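Local coordinates for PROTEIN (hypothetical protein EF0366) (Enterococcus faecalis, PDB 1VPY) that is of unknown function but belongs to the DUF72 family, adopts a TIM alpha/beta barrel fold and carries bound zinc ions in the crystal, at residues 36-41 with 69-74; 62-67 with 109-114. All blocks are in the same frame, centred on the assembly; numbering follows the deposited sequence.

Contact 1: residues 36-41 with 69-74. With ZN (zinc ion), chain E.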
ATOM      1  N   TYR A  36     -13.941   8.010  11.800  1.00 42.45           N
ATOM      2  CA  TYR A  36     -14.046   7.925  13.256  1.00 42.20           C
ATOM      3  C   TYR A  36     -14.606   6.572  13.699  1.00 42.12           C
ATOM      4  O   TYR A  36     -14.026   5.922  14.568  1.00 42.05           O
ATOM      5  CB  TYR A  36     -14.892   9.078  13.807  1.00 42.09           C
ATOM      6  CG  TYR A  36     -15.163   9.024  15.300  1.00 42.00           C
ATOM      7  CD1 TYR A  36     -14.229   9.503  16.218  1.00 41.74           C
ATOM      8  CD2 TYR A  36     -16.368   8.508  15.793  1.00 41.91           C
ATOM      9  CE1 TYR A  36     -14.480   9.458  17.590  1.00 41.83           C
ATOM     10  CE2 TYR A  36     -16.628   8.464  17.160  1.00 41.76           C
ATOM     11  CZ  TYR A  36     -15.679   8.940  18.050  1.00 41.79           C
ATOM     12  OH  TYR A  36     -15.931   8.898  19.397  1.00 41.84           O
ATOM     13  N   GLU A  37     -15.715   6.152  13.090  1.00 42.10           N
ATOM     14  CA  GLU A  37     -16.344   4.869  13.414  1.00 42.25           C
ATOM     15  C   GLU A  37     -15.545   3.682  12.868  1.00 42.21           C
ATOM     16  O   GLU A  37     -15.531   2.610  13.466  1.00 42.16           O
ATOM     17  CB  GLU A  37     -17.790   4.823  12.913  1.00 42.35           C
ATOM     18  CG  GLU A  37     -18.760   4.050  13.826  1.00 42.99           C
ATOM     19  CD  GLU A  37     -18.733   2.533  13.620  1.00 44.45           C
ATOM     20  OE1 GLU A  37     -18.445   2.075  12.488  1.00 44.89           O
ATOM     21  OE2 GLU A  37     -19.014   1.792  14.594  1.00 44.49           O
ATOM     22  N   TYR A  38     -14.879   3.874  11.736  1.00 42.32           N
ATOM     23  CA  TYR A  38     -14.015   2.839  11.182  1.00 42.50           C
ATOM     24  C   TYR A  38     -12.901   2.483  12.173  1.00 42.75           C
ATOM     25  O   TYR A  38     -12.554   1.311  12.338  1.00 42.79           O
ATOM     26  CB  TYR A  38     -13.425   3.287   9.843  1.00 42.30           C
ATOM     27  CG  TYR A  38     -12.422   2.319   9.268  1.00 42.39           C
ATOM     28  CD1 TYR A  38     -11.109   2.300   9.734  1.00 42.07           C
ATOM     29  CD2 TYR A  38     -12.783   1.418   8.261  1.00 41.86           C
ATOM     30  CE1 TYR A  38     -10.186   1.412   9.225  1.00 42.46           C
ATOM     31  CE2 TYR A  38     -11.858   0.527   7.734  1.00 41.79           C
ATOM     32  CZ  TYR A  38     -10.557   0.530   8.227  1.00 42.25           C
ATOM     33  OH  TYR A  38      -9.611  -0.340   7.736  1.00 42.35           O
ATOM     34  N   ALA A  39     -12.359   3.506  12.832  1.00 43.10           N
ATOM     35  CA  ALA A  39     -11.277   3.346  13.800  1.00 43.21           C
ATOM     36  C   ALA A  39     -11.752   2.719  15.105  1.00 43.38           C
ATOM     37  O   ALA A  39     -10.965   2.556  16.037  1.00 43.53           O
ATOM     38  CB  ALA A  39     -10.615   4.682  14.066  1.00 43.31           C
ATOM     39  N   SER A  40     -13.036   2.371  15.172  1.00 43.56           N
ATOM     40  CA  SER A  40     -13.574   1.616  16.306  1.00 43.80           C
ATOM     41  C   SER A  40     -13.308   0.121  16.159  1.00 43.90           C
ATOM     42  O   SER A  40     -13.117  -0.570  17.164  1.00 44.02           O
ATOM     43  CB  SER A  40     -15.081   1.844  16.480  1.00 43.69           C
ATOM     44  OG  SER A  40     -15.368   3.195  16.775  1.00 43.65           O
ATOM     45  N   HIS A  41     -13.312  -0.380  14.920  1.00 43.86           N
ATOM     46  CA  HIS A  41     -13.119  -1.817  14.682  1.00 43.92           C
ATOM     47  C   HIS A  41     -11.738  -2.168  14.132  1.00 43.25           C
ATOM     48  O   HIS A  41     -11.235  -3.252  14.397  1.00 43.28           O
ATOM     49  CB  HIS A  41     -14.185  -2.431  13.748  1.00 44.30           C
ATOM     50  CG  HIS A  41     -15.351  -1.539  13.456  1.00 45.53           C
ATOM     51  ND1 HIS A  41     -16.348  -1.287  14.375  1.00 46.98           N
ATOM     52  CD2 HIS A  41     -15.696  -0.867  12.330  1.00 46.21           C
ATOM     53  CE1 HIS A  41     -17.245  -0.481  13.835  1.00 47.22           C
ATOM     54  NE2 HIS A  41     -16.875  -0.214  12.593  1.00 46.70           N
ATOM     55  N   GLU A  69      -4.767   6.476  19.533  1.00 36.83           N
ATOM     56  CA  GLU A  69      -3.330   6.750  19.661  1.00 36.86           C
ATOM     57  C   GLU A  69      -2.425   5.879  18.774  1.00 36.74           C
ATOM     58  O   GLU A  69      -1.373   6.334  18.343  1.00 36.83           O
ATOM     59  CB  GLU A  69      -2.890   6.672  21.135  1.00 36.70           C
ATOM     60  CG  GLU A  69      -3.164   5.329  21.818  1.00 36.58           C
ATOM     61  CD  GLU A  69      -2.931   5.360  23.332  1.00 36.89           C
ATOM     62  OE1 GLU A  69      -3.213   6.402  23.976  1.00 36.10           O
ATOM     63  OE2 GLU A  69      -2.471   4.328  23.878  1.00 35.92           O
ATOM     64  N   ASN A  70      -2.823   4.640  18.507  1.00 36.71           N
ATOM     65  CA  ASN A  70      -1.989   3.766  17.688  1.00 37.23           C
ATOM     66  C   ASN A  70      -2.739   3.075  16.547  1.00 37.15           C
ATOM     67  O   ASN A  70      -2.590   1.871  16.306  1.00 36.98           O
ATOM     68  CB  ASN A  70      -1.178   2.786  18.548  1.00 37.59           C
ATOM     69  CG  ASN A  70      -2.038   2.005  19.504  1.00 38.59           C
ATOM     70  OD1 ASN A  70      -2.983   1.326  19.089  1.00 39.97           O
ATOM     71  ND2 ASN A  70      -1.723   2.094  20.801  1.00 39.01           N
ATOM     72  N   PHE A  71      -3.546   3.874  15.856  1.00 36.93           N
ATOM     73  CA  PHE A  71      -4.143   3.514  14.589  1.00 36.71           C
ATOM     74  C   PHE A  71      -3.127   3.885  13.512  1.00 36.78           C
ATOM     75  O   PHE A  71      -2.374   4.844  13.669  1.00 36.99           O
ATOM     76  CB  PHE A  71      -5.428   4.329  14.422  1.00 36.73           C
ATOM     77  CG  PHE A  71      -6.115   4.138  13.102  1.00 35.95           C
ATOM     78  CD1 PHE A  71      -7.082   3.153  12.947  1.00 35.33           C
ATOM     79  CD2 PHE A  71      -5.816   4.961  12.020  1.00 36.13           C
ATOM     80  CE1 PHE A  71      -7.726   2.974  11.717  1.00 36.07           C
ATOM     81  CE2 PHE A  71      -6.452   4.788  10.787  1.00 35.72           C
ATOM     82  CZ  PHE A  71      -7.409   3.793  10.641  1.00 35.83           C
ATOM     83  N   ARG A  72      -3.079   3.129  12.423  1.00 36.81           N
ATOM     84  CA  ARG A  72      -2.127   3.449  11.364  1.00 36.85           C
ATOM     85  C   ARG A  72      -2.792   3.758  10.036  1.00 37.03           C
ATOM     86  O   ARG A  72      -3.862   3.232   9.728  1.00 36.99           O
ATOM     87  CB  ARG A  72      -1.072   2.352  11.210  1.00 36.81           C
ATOM     88  CG  ARG A  72      -0.233   2.123  12.471  1.00 37.36           C
ATOM     89  CD  ARG A  72       0.697   3.288  12.802  1.00 37.20           C
ATOM     90  NE  ARG A  72       1.417   3.031  14.047  1.00 36.96           N
ATOM     91  CZ  ARG A  72       1.166   3.631  15.207  1.00 36.58           C
ATOM     92  NH1 ARG A  72       0.221   4.556  15.304  1.00 36.65           N
ATOM     93  NH2 ARG A  72       1.873   3.310  16.276  1.00 36.95           N
ATOM     94  N   PHE A  73      -2.136   4.624   9.265  1.00 37.16           N
ATOM     95  CA  PHE A  73      -2.613   5.038   7.957  1.00 37.12           C
ATOM     96  C   PHE A  73      -1.633   4.593   6.898  1.00 37.48           C
ATOM     97  O   PHE A  73      -0.428   4.802   7.036  1.00 37.65           O
ATOM     98  CB  PHE A  73      -2.687   6.563   7.870  1.00 36.70           C
ATOM     99  CG  PHE A  73      -3.751   7.188   8.718  1.00 36.37           C
ATOM    100  CD1 PHE A  73      -3.504   7.495  10.053  1.00 36.32           C
ATOM    101  CD2 PHE A  73      -4.986   7.518   8.171  1.00 35.17           C
ATOM    102  CE1 PHE A  73      -4.480   8.099  10.834  1.00 35.85           C
ATOM    103  CE2 PHE A  73      -5.963   8.124   8.938  1.00 34.31           C
ATOM    104  CZ  PHE A  73      -5.713   8.413  10.276  1.00 35.73           C
ATOM    105  N   VAL A  74      -2.149   3.986   5.838  1.00 38.01           N
ATOM    106  CA  VAL A  74      -1.384   3.828   4.618  1.00 38.47           C
ATOM    107  C   VAL A  74      -1.895   4.918   3.694  1.00 39.26           C
ATOM    108  O   VAL A  74      -3.051   4.894   3.259  1.00 39.38           O
ATOM    109  CB  VAL A  74      -1.564   2.448   3.967  1.00 38.44           C
ATOM    110  CG1 VAL A  74      -0.875   2.411   2.601  1.00 38.24           C
ATOM    111  CG2 VAL A  74      -1.013   1.350   4.875  1.00 38.74           C
TER
HETATM  112 ZN    ZN E 281     -19.292  -0.215  11.910  0.50 69.23          ZN
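Tyr38 and Ala39 of helix 35-41 meet Phe71, just ahead of strand 72-76, in a small, buried, purely apolar contact between an outer helix of the barrel and the entry to its third strand. The evidence is two carbon approaches and no hydrogen bond across the segments. Tyr38 CE1 lies 3.8 Å from Phe71 CE1, each atom near the plane of the other's ring, so the rings meet edge against edge rather than by stacking. With CG anti to the backbone N (chi1 175° for Tyr38 and 176° for Phe71), each ring is carried beside its own carbonyl carbon, and there the two side chains cross at about a right angle. Ala39 CB adds a second touch, 4.0 Å from Phe71 CD1. The Phe71 ring also packs within its own segment, its CE2 3.7 Å above the plane of the Phe73 ring and over its centre. Beyond the apolar patch, Tyr38 OH is hydrogen-bonded to Leu44 O and Leu18 N, which ties the helix to the first two strands. One turn apart on the same helix, Glu37 OE1 and His41 NE2 each bind zinc at 2.5 Å. Such apolar helix-to-strand packing is characteristic of the outer layer of a TIM barrel.

Contact 2: residues 62-67 with 109-114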
ATOM      1  N   GLU A  62      -7.153  16.757  11.026  1.00 37.02           N
ATOM      2  CA  GLU A  62      -8.382  16.220  11.626  1.00 36.76           C
ATOM      3  C   GLU A  62      -8.448  14.706  11.527  1.00 36.65           C
ATOM      4  O   GLU A  62      -8.875  14.048  12.483  1.00 36.68           O
ATOM      5  CB  GLU A  62      -9.637  16.847  11.018  1.00 36.56           C
ATOM      6  CG  GLU A  62      -9.984  18.223  11.594  1.00 37.51           C
ATOM      7  CD  GLU A  62     -10.447  18.185  13.051  1.00 37.74           C
ATOM      8  OE1 GLU A  62     -11.018  17.155  13.481  1.00 38.00           O
ATOM      9  OE2 GLU A  62     -10.250  19.194  13.763  1.00 37.34           O
ATOM     10  N   TRP A  63      -8.020  14.162  10.381  1.00 36.14           N
ATOM     11  CA  TRP A  63      -7.938  12.714  10.199  1.00 36.07           C
ATOM     12  C   TRP A  63      -7.113  12.116  11.321  1.00 36.05           C
ATOM     13  O   TRP A  63      -7.512  11.119  11.927  1.00 36.01           O
ATOM     14  CB  TRP A  63      -7.311  12.320   8.847  1.00 35.89           C
ATOM     15  CG  TRP A  63      -8.096  12.730   7.624  1.00 35.81           C
ATOM     16  CD1 TRP A  63      -9.422  13.062   7.562  1.00 36.11           C
ATOM     17  CD2 TRP A  63      -7.599  12.824   6.282  1.00 35.46           C
ATOM     18  NE1 TRP A  63      -9.776  13.379   6.270  1.00 36.47           N
ATOM     19  CE2 TRP A  63      -8.676  13.238   5.464  1.00 36.21           C
ATOM     20  CE3 TRP A  63      -6.346  12.608   5.694  1.00 34.51           C
ATOM     21  CZ2 TRP A  63      -8.539  13.435   4.083  1.00 36.02           C
ATOM     22  CZ3 TRP A  63      -6.208  12.814   4.332  1.00 35.92           C
ATOM     23  CH2 TRP A  63      -7.303  13.223   3.537  1.00 35.97           C
ATOM     24  N   VAL A  64      -5.966  12.741  11.590  1.00 36.04           N
ATOM     25  CA  VAL A  64      -5.066  12.318  12.656  1.00 36.06           C
ATOM     26  C   VAL A  64      -5.769  12.331  14.016  1.00 36.18           C
ATOM     27  O   VAL A  64      -5.738  11.330  14.734  1.00 36.41           O
ATOM     28  CB  VAL A  64      -3.770  13.165  12.669  1.00 36.03           C
ATOM     29  CG1 VAL A  64      -2.997  12.983  13.967  1.00 35.57           C
ATOM     30  CG2 VAL A  64      -2.898  12.795  11.481  1.00 35.98           C
ATOM     31  N   LYS A  65      -6.424  13.444  14.344  1.00 36.06           N
ATOM     32  CA  LYS A  65      -7.123  13.598  15.623  1.00 36.09           C
ATOM     33  C   LYS A  65      -8.287  12.608  15.824  1.00 36.22           C
ATOM     34  O   LYS A  65      -8.639  12.275  16.963  1.00 36.14           O
ATOM     35  CB  LYS A  65      -7.625  15.040  15.783  1.00 35.99           C
ATOM     36  CG  LYS A  65      -6.521  16.090  15.847  1.00 35.77           C
ATOM     37  N   ALA A  66      -8.859  12.128  14.719  1.00 36.25           N
ATOM     38  CA  ALA A  66     -10.097  11.336  14.742  1.00 36.30           C
ATOM     39  C   ALA A  66      -9.902   9.856  15.062  1.00 36.27           C
ATOM     40  O   ALA A  66     -10.878   9.130  15.288  1.00 36.27           O
ATOM     41  CB  ALA A  66     -10.831  11.483  13.423  1.00 36.38           C
ATOM     42  N   VAL A  67      -8.649   9.415  15.074  1.00 36.27           N
ATOM     43  CA  VAL A  67      -8.315   8.005  15.290  1.00 36.20           C
ATOM     44  C   VAL A  67      -7.579   7.782  16.634  1.00 36.43           C
ATOM     45  O   VAL A  67      -6.984   8.722  17.172  1.00 36.40           O
ATOM     46  CB  VAL A  67      -7.506   7.444  14.093  1.00 36.01           C
ATOM     47  CG1 VAL A  67      -8.307   7.576  12.805  1.00 35.72           C
ATOM     48  CG2 VAL A  67      -6.173   8.147  13.962  1.00 35.33           C
ATOM     49  N   ILE A 109       2.838  12.825   9.372  1.00 40.40           N
ATOM     50  CA  ILE A 109       4.253  12.484   9.513  1.00 40.57           C
ATOM     51  C   ILE A 109       4.744  12.730  10.947  1.00 40.73           C
ATOM     52  O   ILE A 109       5.404  11.876  11.544  1.00 40.88           O
ATOM     53  CB  ILE A 109       5.101  13.280   8.489  1.00 40.64           C
ATOM     54  CG1 ILE A 109       4.904  12.707   7.083  1.00 40.33           C
ATOM     55  CG2 ILE A 109       6.586  13.292   8.873  1.00 40.81           C
ATOM     56  CD1 ILE A 109       5.315  13.662   5.970  1.00 40.33           C
ATOM     57  N   GLU A 110       4.397  13.892  11.494  1.00 40.75           N
ATOM     58  CA  GLU A 110       4.765  14.261  12.857  1.00 40.71           C
ATOM     59  C   GLU A 110       3.979  13.488  13.920  1.00 40.42           C
ATOM     60  O   GLU A 110       4.338  13.511  15.101  1.00 40.83           O
ATOM     61  CB  GLU A 110       4.569  15.767  13.066  1.00 40.87           C
ATOM     62  CG  GLU A 110       5.438  16.646  12.183  1.00 41.89           C
ATOM     63  CD  GLU A 110       4.912  18.071  12.068  1.00 43.80           C
ATOM     64  OE1 GLU A 110       3.782  18.345  12.536  1.00 44.64           O
ATOM     65  OE2 GLU A 110       5.630  18.924  11.499  1.00 44.26           O
ATOM     66  N   SER A 111       2.919  12.804  13.504  1.00 40.03           N
ATOM     67  CA  SER A 111       2.017  12.136  14.443  1.00 39.76           C
ATOM     68  C   SER A 111       2.433  10.722  14.820  1.00 39.47           C
ATOM     69  O   SER A 111       1.957  10.193  15.827  1.00 39.53           O
ATOM     70  CB  SER A 111       0.594  12.104  13.891  1.00 39.67           C
ATOM     71  OG  SER A 111       0.484  11.141  12.861  1.00 39.93           O
ATOM     72  N   LYS A 112       3.300  10.114  14.008  1.00 39.07           N
ATOM     73  CA  LYS A 112       3.718   8.716  14.187  1.00 38.71           C
ATOM     74  C   LYS A 112       2.596   7.702  13.889  1.00 38.42           C
ATOM     75  O   LYS A 112       2.715   6.517  14.224  1.00 38.47           O
ATOM     76  CB  LYS A 112       4.322   8.484  15.590  1.00 38.88           C
ATOM     77  N   LYS A 113       1.521   8.165  13.250  1.00 37.92           N
ATOM     78  CA  LYS A 113       0.410   7.292  12.851  1.00 37.31           C
ATOM     79  C   LYS A 113       0.531   6.861  11.390  1.00 37.27           C
ATOM     80  O   LYS A 113      -0.373   6.237  10.832  1.00 37.49           O
ATOM     81  CB  LYS A 113      -0.936   7.973  13.097  1.00 36.99           C
ATOM     82  CG  LYS A 113      -1.133   8.430  14.531  1.00 36.76           C
ATOM     83  CD  LYS A 113      -2.579   8.744  14.833  1.00 35.71           C
ATOM     84  CE  LYS A 113      -2.757   9.110  16.296  1.00 35.42           C
ATOM     85  NZ  LYS A 113      -4.111   9.652  16.570  1.00 34.34           N
ATOM     86  N   LEU A 114       1.653   7.194  10.766  1.00 36.99           N
ATOM     87  CA  LEU A 114       1.888   6.787   9.387  1.00 36.48           C
ATOM     88  C   LEU A 114       2.444   5.370   9.357  1.00 36.57           C
ATOM     89  O   LEU A 114       3.507   5.102   9.912  1.00 36.46           O
ATOM     90  CB  LEU A 114       2.851   7.754   8.697  1.00 36.35           C
ATOM     91  CG  LEU A 114       3.408   7.401   7.319  1.00 36.34           C
ATOM     92  CD1 LEU A 114       2.323   7.420   6.248  1.00 35.50           C
ATOM     93  CD2 LEU A 114       4.531   8.358   6.965  1.00 35.96           C
TER
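Lys113 reaches across to the C-terminal part of helix 57-65 and the loop that follows, and places its ammonium between two backbone carbonyls. Lys113 NZ donates to Val64 O at 3.0 Å and to Val67 O at 3.1 Å. NZ is tilted 32° from the carbonyl plane of Val64, and stands above that of Val67, 53° out of it, rather than on a lone pair. The chain gets there because it is extended beyond CG, and its aliphatic part slides past Val67 in the opposite direction, with Lys113 CD 3.7 Å from Val67 CG2. Beside this polar grip, Val64 CG1 packs on Ser111 CB at 3.7 Å, while Val64 also touches Leu108 of helix 106-109. The next shell fixes the start of the lysine: Ser111 OG accepts from Lys113 N at 3.2 Å with an N-H...O angle of 156°, and is itself hydrogen-bonded to Leu108 O. A weak third bond runs from NZ to Pro68 O. Since helical carbonyls near a C-terminus carry partial negative charge, the ammonium is probably favoured electrostatically beside Val64 O. Lys112, with positive phi, ends the helical conformation, and Ser111 forms an ST turn with Lys113 N in the loop leading from helix 106-109 into barrel strand 114-120.

Contacts 1 and 2, whose centres lie about 9 Å apart, alternate along the chain and meet at strand 72-76: Phe73 N approaches Lys113 O at 2.9 Å, a probable backbone hydrogen bond from that strand to the residue just before strand 114-120. Contact 1 is the buried one, with rings and a methyl as its whole chemistry across the segments. Contact 2 is only partly buried and the larger, at 186 Å² against 114 Å², and it combines apolar packing with a charged group held by carbonyls. Each joins a helix to the approach of a later strand: 35-41 to 72-76, and 57-65 to 114-120. Val67 of contact 2 also packs on Ala39 and Phe73 of contact 1, making the two patches continuous.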